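Local coordinates for protein carboxylic ester hydrolase (Aspergillus niger, PDB 7K4O) that probably hydrolyses the ester bonds of tannins as a serine esterase of the tannase family, binding gallic acid in its active-site pocket, at residues Asp372-Thr375 against Tyr376-Lys380; Leu165-Val169 against Tyr170-Asp174. One frame throughout, in Å; residues are numbered along the deposited sequence. Where two conformers were deposited one is given.

Interaction 1 (Asp372-Thr375 against Tyr376-Lys380); sequences DGVT and YDTLK
Thr375 and Thr378 hold each other by two reciprocal side-chain-to-backbone bonds, so that both threonine hydroxyls serve to close the start of a helix. The backbone N of Thr375 donates to OG1 of Thr378 over 3.1 Å, and at 175° the bond is almost perfectly straight. In return Thr378 N reaches Thr375 OG1 at 3.2 Å, along a more bent path of 154°. This is a capping box, with Thr375 as the N-cap: its hydroxyl takes up an amide of the first turn, which has no helical carbonyl four residues earlier to bind. Rotation about the CA-CB bond of Thr375 (chi1 68°) sets OG1 between its own N and carbonyl carbon and swings it over the helix end, whereas Thr378 turns its OG1, beside its own N, back toward the incoming chain. The regular helical pattern starts at once, since Leu379 N bonds to Thr375 O at 3.1 Å, in the carbonyl plane. An apolar contact backs the polar one. Val374, crossing Thr378 at about a right angle, brings CG1 to 3.9 Å from Thr378 CB, and the same methyl lies 4.0 Å from Leu379 CD2. Between the two threonines, Asp377 bonds through OD2 to Ser316 OG. The box thus marks where the loop that follows helix 351-361 enters helix 376-390 at the protein surface; Val374 and Tyr376 rest on helix 224-232, while Leu379 packs inward on Leu223 and Leu313.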
ATOM      1  N   ASP A 372      19.176  21.586  -6.066  1.00 41.05           N
ATOM      2  CA  ASP A 372      20.539  22.029  -6.473  1.00 42.18           C
ATOM      3  C   ASP A 372      21.561  21.126  -5.813  1.00 38.14           C
ATOM      4  O   ASP A 372      21.486  20.922  -4.605  1.00 39.08           O
ATOM      5  CB  ASP A 372      20.825  23.467  -6.044  1.00 52.93           C
ATOM      6  CG  ASP A 372      20.063  24.506  -6.847  1.00 56.93           C
ATOM      7  OD1 ASP A 372      19.494  24.149  -7.917  1.00 62.46           O
ATOM      8  OD2 ASP A 372      20.027  25.660  -6.391  1.00 66.85           O
ATOM      9  N   GLY A 373      22.486  20.586  -6.583  1.00 35.74           N
ATOM     10  CA  GLY A 373      23.563  19.757  -6.025  1.00 37.50           C
ATOM     11  C   GLY A 373      23.146  18.306  -5.769  1.00 38.28           C
ATOM     12  O   GLY A 373      24.028  17.510  -5.371  1.00 38.62           O
ATOM     13  N   VAL A 374      21.892  17.940  -6.021  1.00 33.09           N
ATOM     14  CA  VAL A 374      21.411  16.547  -5.774  1.00 32.28           C
ATOM     15  C   VAL A 374      21.699  15.677  -7.000  1.00 29.28           C
ATOM     16  O   VAL A 374      21.244  16.000  -8.075  1.00 31.87           O
ATOM     17  CB  VAL A 374      19.929  16.551  -5.372  1.00 31.02           C
ATOM     18  CG1 VAL A 374      19.427  15.122  -5.165  1.00 30.15           C
ATOM     19  CG2 VAL A 374      19.692  17.397  -4.136  1.00 32.03           C
ATOM     20  N   THR A 375      22.464  14.625  -6.791  1.00 28.36           N
ATOM     21  CA  THR A 375      22.936  13.675  -7.795  1.00 29.94           C
ATOM     22  C   THR A 375      22.369  12.289  -7.487  1.00 30.59           C
ATOM     23  O   THR A 375      21.826  12.102  -6.375  1.00 31.86           O
ATOM     24  CB  THR A 375      24.460  13.617  -7.828  1.00 33.01           C
ATOM     25  OG1 THR A 375      24.992  13.037  -6.632  1.00 32.92           O
ATOM     26  CG2 THR A 375      25.058  14.987  -8.096  1.00 34.52           C
ATOM     27  N   TYR A 376      22.607  11.352  -8.378  1.00 31.38           N
ATOM     28  CA  TYR A 376      22.344   9.925  -8.090  1.00 30.83           C
ATOM     29  C   TYR A 376      22.996   9.533  -6.758  1.00 36.90           C
ATOM     30  O   TYR A 376      22.398   8.760  -5.971  1.00 29.60           O
ATOM     31  CB  TYR A 376      22.806   9.013  -9.226  1.00 32.27           C
ATOM     32  CG  TYR A 376      22.158   9.297 -10.564  1.00 32.48           C
ATOM     33  CD1 TYR A 376      20.858   9.759 -10.688  1.00 27.52           C
ATOM     34  CD2 TYR A 376      22.892   9.131 -11.737  1.00 34.97           C
ATOM     35  CE1 TYR A 376      20.281   9.991 -11.930  1.00 31.65           C
ATOM     36  CE2 TYR A 376      22.327   9.345 -12.982  1.00 35.33           C
ATOM     37  CZ  TYR A 376      21.017   9.761 -13.090  1.00 33.90           C
ATOM     38  OH  TYR A 376      20.460  10.013 -14.314  1.00 34.56           O
ATOM     39  N   ASP A 377      24.244   9.938  -6.505  1.00 31.14           N
ATOM     40  CA  ASP A 377      24.942   9.541  -5.262  1.00 29.35           C
ATOM     41  C   ASP A 377      24.266  10.181  -4.033  1.00 25.47           C
ATOM     42  O   ASP A 377      24.282   9.510  -2.969  1.00 28.16           O
ATOM     43  CB  ASP A 377      26.438   9.904  -5.332  1.00 32.44           C
ATOM     44  CG  ASP A 377      27.273   9.002  -6.227  1.00 39.28           C
ATOM     45  OD1 ASP A 377      26.795   7.944  -6.660  1.00 35.90           O
ATOM     46  OD2 ASP A 377      28.453   9.387  -6.516  1.00 39.59           O
ATOM     47  N   THR A 378      23.726  11.392  -4.133  1.00 28.26           N
ATOM     48  CA  THR A 378      22.995  12.040  -3.010  1.00 27.40           C
ATOM     49  C   THR A 378      21.799  11.118  -2.669  1.00 28.07           C
ATOM     50  O   THR A 378      21.548  10.888  -1.457  1.00 26.17           O
ATOM     51  CB  THR A 378      22.448  13.418  -3.367  1.00 31.49           C
ATOM     52  OG1 THR A 378      23.500  14.205  -3.946  1.00 29.99           O
ATOM     53  CG2 THR A 378      21.855  14.195  -2.213  1.00 29.00           C
ATOM     54  N   LEU A 379      21.097  10.651  -3.689  1.00 26.66           N
ATOM     55  CA  LEU A 379      19.907   9.756  -3.478  1.00 25.54           C
ATOM     56  C   LEU A 379      20.377   8.455  -2.812  1.00 26.76           C
ATOM     57  O   LEU A 379      19.728   7.983  -1.837  1.00 24.75           O
ATOM     58  CB  LEU A 379      19.192   9.473  -4.801  1.00 25.47           C
ATOM     59  CG  LEU A 379      18.629  10.682  -5.535  1.00 26.94           C
ATOM     60  CD1 LEU A 379      17.864  10.241  -6.754  1.00 30.31           C
ATOM     61  CD2 LEU A 379      17.743  11.550  -4.672  1.00 29.64           C
ATOM     62  N   LYS A 380      21.467   7.858  -3.277  1.00 26.31           N
ATOM     63  CA  LYS A 380      22.025   6.642  -2.654  0.63 24.61           C
ATOM     64  C   LYS A 380      22.309   6.910  -1.176  1.00 26.66           C
ATOM     65  O   LYS A 380      21.954   6.096  -0.328  1.00 25.70           O
ATOM     66  CB  LYS A 380      23.292   6.207  -3.381  0.63 25.04           C
ATOM     67  CG  LYS A 380      24.075   5.119  -2.672  0.63 25.20           C
ATOM     68  CD  LYS A 380      25.423   4.866  -3.313  0.63 27.60           C
ATOM     69  CE  LYS A 380      26.210   3.792  -2.601  0.63 28.94           C
ATOM     70  NZ  LYS A 380      27.437   3.437  -3.350  0.63 30.93           N
TER

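Interaction 2 (Leu165-Val169 against Tyr170-Asp174); sequences LTRNV and YGMSD
Across the end of helix 144-169, Met172 N bonds to Arg167 O at 2.9 Å, in the carbonyl plane, while Tyr170 N keeps the helical pattern with a longer bond to Thr166 O and Gly171 N donates to Asn168 O from above its carbonyl plane. The Tyr170 ring folds back along the last turn beside Val169, whose CG1 sits over one ring face in a CH-pi contact, 4.0 Å from the centroid and offset toward the rim. Val169 has this methyl between its backbone N and carbonyl carbon (chi1 83°), which carries it to the ring. Thr166 adds its CG2, 4.0 Å from Tyr170 CD2. Phe86 stacks on the tyrosine, and Pro81 O binds its hydroxyl. The whole turn is a Schellman motif: Gly171 leaves the helix with positive phi (69°), and the chain reverses so that Met172 comes back over Arg167. There the methionine packs on the arginine's backbone, SD 4.0 Å from Arg167 CA, and a bend at chi3 (68°) brings CE over one face of the guanidinium, 4.1 Å from NH2. At the guanidinium edge, Ser173 O lies 3.0 Å from Arg167 NH2. A water accepts from NH2 of Arg167 and donates to both Met172 O and Asp174 OD1, the latter at 2.9 Å, relaying between arginine and carboxylate. Arg167 NH1 binds Asp176 O, and the carboxylate of Asp176, a zinc ligand in a crystal structure of this protein, accepts from Ser173 N.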
ATOM      1  N   LEU A 165     -12.871  -4.324  23.678  1.00 21.50           N
ATOM      2  CA  LEU A 165     -14.211  -3.687  23.643  1.00 21.21           C
ATOM      3  C   LEU A 165     -15.194  -4.630  22.919  1.00 20.88           C
ATOM      4  O   LEU A 165     -16.330  -4.831  23.412  1.00 21.83           O
ATOM      5  CB  LEU A 165     -14.144  -2.341  22.926  1.00 20.72           C
ATOM      6  CG  LEU A 165     -15.516  -1.735  22.608  1.00 23.77           C
ATOM      7  CD1 LEU A 165     -16.233  -1.381  23.882  1.00 28.41           C
ATOM      8  CD2 LEU A 165     -15.365  -0.517  21.717  1.00 25.55           C
ATOM      9  N   THR A 166     -14.786  -5.187  21.791  1.00 20.10           N
ATOM     10  CA  THR A 166     -15.639  -6.052  20.924  1.00 19.32           C
ATOM     11  C   THR A 166     -16.006  -7.292  21.735  1.00 21.76           C
ATOM     12  O   THR A 166     -17.215  -7.631  21.781  1.00 20.13           O
ATOM     13  CB  THR A 166     -14.893  -6.452  19.662  1.00 20.54           C
ATOM     14  OG1 THR A 166     -14.603  -5.286  18.878  1.00 20.26           O
ATOM     15  CG2 THR A 166     -15.667  -7.455  18.823  1.00 21.98           C
ATOM     16  N   ARG A 167     -15.045  -7.950  22.399  1.00 20.31           N
ATOM     17  CA  ARG A 167     -15.394  -9.140  23.235  0.53 20.40           C
ATOM     18  C   ARG A 167     -16.400  -8.778  24.322  1.00 21.52           C
ATOM     19  O   ARG A 167     -17.384  -9.552  24.537  1.00 22.20           O
ATOM     20  CB  ARG A 167     -14.180  -9.739  23.931  0.53 22.42           C
ATOM     21  CG  ARG A 167     -13.284 -10.511  22.997  0.53 22.82           C
ATOM     22  CD  ARG A 167     -12.181 -11.120  23.877  0.53 22.21           C
ATOM     23  NE  ARG A 167     -11.541 -12.113  23.045  0.53 22.27           N
ATOM     24  CZ  ARG A 167     -12.006 -13.343  22.844  0.53 22.01           C
ATOM     25  NH1 ARG A 167     -11.360 -14.144  22.016  0.53 24.17           N
ATOM     26  NH2 ARG A 167     -13.113 -13.743  23.446  0.53 20.70           N
ATOM     27  N   ASN A 168     -16.203  -7.652  24.975  1.00 19.99           N
ATOM     28  CA  ASN A 168     -17.077  -7.267  26.109  1.00 22.76           C
ATOM     29  C   ASN A 168     -18.467  -6.894  25.597  1.00 22.90           C
ATOM     30  O   ASN A 168     -19.474  -7.339  26.198  1.00 23.81           O
ATOM     31  CB  ASN A 168     -16.476  -6.151  26.930  1.00 22.70           C
ATOM     32  CG  ASN A 168     -15.199  -6.529  27.655  1.00 29.38           C
ATOM     33  OD1 ASN A 168     -15.005  -7.707  27.946  1.00 33.16           O
ATOM     34  ND2 ASN A 168     -14.339  -5.548  27.942  1.00 27.26           N
ATOM     35  N   VAL A 169     -18.569  -6.112  24.534  1.00 22.35           N
ATOM     36  CA  VAL A 169     -19.848  -5.481  24.151  1.00 22.43           C
ATOM     37  C   VAL A 169     -20.796  -6.527  23.579  1.00 26.02           C
ATOM     38  O   VAL A 169     -22.010  -6.405  23.823  1.00 24.22           O
ATOM     39  CB  VAL A 169     -19.621  -4.255  23.257  1.00 25.33           C
ATOM     40  CG1 VAL A 169     -19.431  -4.670  21.848  1.00 23.39           C
ATOM     41  CG2 VAL A 169     -20.769  -3.259  23.425  1.00 28.31           C
ATOM     42  N   TYR A 170     -20.286  -7.593  22.961  1.00 21.02           N
ATOM     43  CA  TYR A 170     -21.127  -8.650  22.364  1.00 21.48           C
ATOM     44  C   TYR A 170     -21.263  -9.832  23.334  1.00 23.09           C
ATOM     45  O   TYR A 170     -21.891 -10.823  22.936  1.00 24.28           O
ATOM     46  CB  TYR A 170     -20.586  -9.082  21.025  1.00 21.86           C
ATOM     47  CG  TYR A 170     -20.712  -7.999  19.959  1.00 21.67           C
ATOM     48  CD1 TYR A 170     -21.956  -7.595  19.476  1.00 21.03           C
ATOM     49  CD2 TYR A 170     -19.595  -7.361  19.449  1.00 20.28           C
ATOM     50  CE1 TYR A 170     -22.088  -6.626  18.493  1.00 20.77           C
ATOM     51  CE2 TYR A 170     -19.708  -6.425  18.454  1.00 20.70           C
ATOM     52  CZ  TYR A 170     -20.951  -5.977  18.033  1.00 22.01           C
ATOM     53  OH  TYR A 170     -21.018  -5.075  17.012  1.00 22.00           O
ATOM     54  N   GLY A 171     -20.685  -9.742  24.515  1.00 23.41           N
ATOM     55  CA  GLY A 171     -20.828 -10.818  25.539  1.00 24.56           C
ATOM     56  C   GLY A 171     -20.110 -12.084  25.137  1.00 24.38           C
ATOM     57  O   GLY A 171     -20.608 -13.210  25.462  1.00 25.30           O
ATOM     58  N   MET A 172     -18.975 -11.963  24.460  1.00 20.84           N
ATOM     59  CA  MET A 172     -18.170 -13.154  24.096  1.00 21.38           C
ATOM     60  C   MET A 172     -17.547 -13.747  25.359  1.00 23.48           C
ATOM     61  O   MET A 172     -17.040 -13.032  26.235  1.00 25.10           O
ATOM     62  CB  MET A 172     -17.074 -12.802  23.097  1.00 21.03           C
ATOM     63  CG  MET A 172     -17.624 -12.340  21.769  1.00 22.23           C
ATOM     64  SD  MET A 172     -16.380 -11.952  20.542  1.00 22.46           S
ATOM     65  CE  MET A 172     -15.713 -13.587  20.246  1.00 25.38           C
ATOM     66  N   SER A 173     -17.476 -15.067  25.460  1.00 21.88           N
ATOM     67  CA  SER A 173     -16.783 -15.683  26.600  1.00 22.19           C
ATOM     68  C   SER A 173     -15.296 -15.644  26.335  1.00 23.89           C
ATOM     69  O   SER A 173     -14.877 -15.491  25.186  1.00 24.81           O
ATOM     70  CB  SER A 173     -17.304 -17.105  26.798  1.00 25.49           C
ATOM     71  OG  SER A 173     -16.737 -17.902  25.760  1.00 26.47           O
ATOM     72  N   ASP A 174     -14.477 -15.891  27.351  1.00 25.94           N
ATOM     73  CA  ASP A 174     -13.024 -15.922  27.126  1.00 30.43           C
ATOM     74  C   ASP A 174     -12.622 -17.031  26.161  1.00 29.20           C
ATOM     75  O   ASP A 174     -11.690 -16.834  25.409  1.00 32.37           O
ATOM     76  CB  ASP A 174     -12.301 -16.058  28.456  1.00 35.16           C
ATOM     77  CG  ASP A 174     -12.246 -14.712  29.182  1.00 46.92           C
ATOM     78  OD1 ASP A 174     -12.478 -13.652  28.518  1.00 43.64           O
ATOM     79  OD2 ASP A 174     -12.044 -14.735  30.407  1.00 53.73           O
TER
HETATM   80  O   HOH W   1     -14.023 -12.490  26.312  1.00 32.63           O
HETATM   81  O   HOH W   2     -17.920 -10.926  27.565  1.00 43.35           O

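From the N terminus, interaction 2 comes first, at the point where helix 144-169 gives way to the loop leading into strand 179-185 of the central sheet. Interaction 1 follows some two hundred residues later, where the loop after helix 351-361 runs into helix 376-390. Each joins directly consecutive residues, so neither closes a long loop, and the two stand in series, without nesting or crossing. One finishes a helix and the other begins a different one, on opposite sides of the chain's centre; the nearest atoms of interaction 1 and interaction 2 are about 42 Å apart. Residues 165-174 border helix 12-18 and strand 74-81, residues 372-380 helix 224-232.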